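Local coordinates for coenzyme Q-binding protein COQ10 START domain-containing protein (Deinococcus radiodurans R1, PDB 3GGN), which is of uncharacterised function but, as a START-like domain of the Bet v 1-like superfamily, probably binds a hydrophobic ligand such as coenzyme Q or another lipid, at residues T59-A64 with G82-N87. Residues are numbered along the deposited sequence; the frame is centred on the assembly and turned at random.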
loop_
_atom_site.group_PDB
_atom_site.type_symbol
_atom_site.label_atom_id
_atom_site.label_comp_id
_atom_site.label_asym_id
_atom_site.label_seq_id
_atom_site.Cartn_x
_atom_site.Cartn_y
_atom_site.Cartn_z
ATOM N N THR B 59 8.602 -8.320 19.215
ATOM C CA THR B 59 7.950 -9.040 18.125
ATOM C C THR B 59 7.313 -10.316 18.669
ATOM O O THR B 59 7.971 -11.104 19.345
ATOM C CB THR B 59 8.961 -9.435 17.026
ATOM O OG1 THR B 59 10.184 -8.712 17.214
ATOM C CG2 THR B 59 8.402 -9.100 15.652
ATOM N N VAL B 60 6.031 -10.515 18.374
ATOM C CA VAL B 60 5.311 -11.698 18.833
ATOM C C VAL B 60 4.826 -12.529 17.646
ATOM O O VAL B 60 4.201 -12.002 16.725
ATOM C CB VAL B 60 4.095 -11.303 19.696
ATOM C CG1 VAL B 60 3.314 -12.548 20.105
ATOM C CG2 VAL B 60 4.562 -10.536 20.922
ATOM N N SER B 61 5.115 -13.825 17.676
ATOM C CA SER B 61 4.708 -14.719 16.598
ATOM C C SER B 61 4.018 -15.974 17.118
ATOM O O SER B 61 4.173 -16.363 18.275
ATOM C CB SER B 61 5.918 -15.109 15.734
ATOM O OG SER B 61 6.736 -16.070 16.373
ATOM N N TRP B 62 3.238 -16.599 16.248
ATOM C CA TRP B 62 2.516 -17.806 16.605
ATOM C C TRP B 62 2.266 -18.594 15.332
ATOM O O TRP B 62 2.434 -18.078 14.229
ATOM C CB TRP B 62 1.182 -17.447 17.265
ATOM C CG TRP B 62 0.238 -16.746 16.342
ATOM C CD1 TRP B 62 -0.672 -17.324 15.504
ATOM C CD2 TRP B 62 0.139 -15.334 16.129
ATOM N NE1 TRP B 62 -1.332 -16.360 14.784
ATOM C CE2 TRP B 62 -0.853 -15.128 15.147
ATOM C CE3 TRP B 62 0.795 -14.219 16.674
ATOM C CZ2 TRP B 62 -1.210 -13.852 14.693
ATOM C CZ3 TRP B 62 0.443 -12.947 16.222
ATOM C CH2 TRP B 62 -0.553 -12.777 15.240
ATOM N N GLU B 63 1.871 -19.846 15.493
ATOM C CA GLU B 63 1.592 -20.694 14.356
ATOM C C GLU B 63 0.083 -20.714 14.142
ATOM O O GLU B 63 -0.693 -20.705 15.103
ATOM C CB GLU B 63 2.099 -22.110 14.628
ATOM C CG GLU B 63 2.237 -22.972 13.389
ATOM C CD GLU B 63 2.808 -24.342 13.704
ATOM O OE1 GLU B 63 3.782 -24.412 14.488
ATOM O OE2 GLU B 63 2.288 -25.342 13.164
ATOM N N ALA B 64 -0.330 -20.729 12.880
ATOM C CA ALA B 64 -1.748 -20.775 12.550
ATOM C C ALA B 64 -1.985 -21.788 11.433
ATOM O O ALA B 64 -1.038 -22.284 10.818
ATOM C CB ALA B 64 -2.227 -19.400 12.117
ATOM N N GLY B 82 -2.028 -22.876 22.249
ATOM C CA GLY B 82 -0.724 -22.538 22.800
ATOM C C GLY B 82 -0.134 -21.277 22.190
ATOM O O GLY B 82 0.881 -20.767 22.662
ATOM N N ALA B 83 -0.773 -20.772 21.138
ATOM C CA ALA B 83 -0.304 -19.569 20.457
ATOM C C ALA B 83 -0.204 -18.390 21.419
ATOM O O ALA B 83 -1.099 -18.172 22.241
ATOM C CB ALA B 83 -1.249 -19.221 19.301
ATOM N N ARG B 84 0.883 -17.631 21.313
ATOM C CA ARG B 84 1.079 -16.470 22.177
ATOM C C ARG B 84 -0.121 -15.540 22.079
ATOM O O ARG B 84 -0.489 -14.879 23.048
ATOM C CB ARG B 84 2.335 -15.689 21.776
ATOM C CG ARG B 84 3.655 -16.418 21.987
ATOM C CD ARG B 84 4.816 -15.468 21.734
ATOM N NE ARG B 84 6.115 -16.105 21.929
ATOM C CZ ARG B 84 6.689 -16.934 21.061
ATOM N NH1 ARG B 84 6.081 -17.234 19.920
ATOM N NH2 ARG B 84 7.876 -17.462 21.333
ATOM N N ILE B 85 -0.725 -15.494 20.896
ATOM C CA ILE B 85 -1.878 -14.639 20.663
ATOM C C ILE B 85 -2.976 -15.419 19.968
ATOM O O ILE B 85 -2.771 -15.966 18.890
ATOM C CB ILE B 85 -1.511 -13.426 19.780
ATOM C CG1 ILE B 85 -0.382 -12.631 20.438
ATOM C CG2 ILE B 85 -2.731 -12.530 19.574
ATOM C CD1 ILE B 85 -0.715 -12.139 21.830
ATOM N N GLU B 86 -4.136 -15.475 20.605
ATOM C CA GLU B 86 -5.278 -16.171 20.038
ATOM C C GLU B 86 -5.874 -15.269 18.968
ATOM O O GLU B 86 -6.137 -14.089 19.210
ATOM C CB GLU B 86 -6.330 -16.439 21.118
ATOM C CG GLU B 86 -5.899 -17.429 22.191
ATOM C CD GLU B 86 -6.712 -17.294 23.467
ATOM O OE1 GLU B 86 -7.959 -17.346 23.398
ATOM O OE2 GLU B 86 -6.097 -17.134 24.543
ATOM N N ASN B 87 -6.068 -15.814 17.776
ATOM C CA ASN B 87 -6.659 -15.028 16.712
ATOM C C ASN B 87 -7.184 -15.917 15.608
ATOM O O ASN B 87 -6.734 -17.048 15.422
ATOM C CB ASN B 87 -5.648 -14.033 16.132
ATOM C CG ASN B 87 -4.611 -14.702 15.268
ATOM O OD1 ASN B 87 -3.721 -15.389 15.769
ATOM N ND2 ASN B 87 -4.728 -14.522 13.957
HETATM O O HOH W 1 2.915 -18.492 19.901
#
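W62 and A83 bring the backbones of 59-64 and 82-87 within 5.1 Å, CA to CA, where one strand of the antiparallel sheet of this START-like (Bet v 1-like) fold meets the loop leading from strand 74-79 into strand 86-95. W62 buries more surface here than any other residue: its CB abuts A83 CB at 3.6 Å, and its indole is set over I85, whose CB lies above one ring face, 3.9 Å from CE3. CG of W62 sits between its backbone N and carbonyl carbon (chi1 65°), which brings the indole alongside N87; W49 of strand 46-52 also meets this ring. An alanine here would keep the CB contact with A83 but would probably leave a gap beside I85 CB and take away the ring that meets W49. Toward the start of the strand, V60 CG1 fits between R84 CD and I85 CG1, each 3.7 Å away. R84, extended from CG to NE, runs past V60 to grip the S61 carbonyl. The same S61 O accepts a water proton, and that water accepts from R84 N, bridging the backbones. NH1 of R84 reaches S61 O at 2.7 Å along a bent N-H...O path of 140°, with the oxygen near the guanidinium plane.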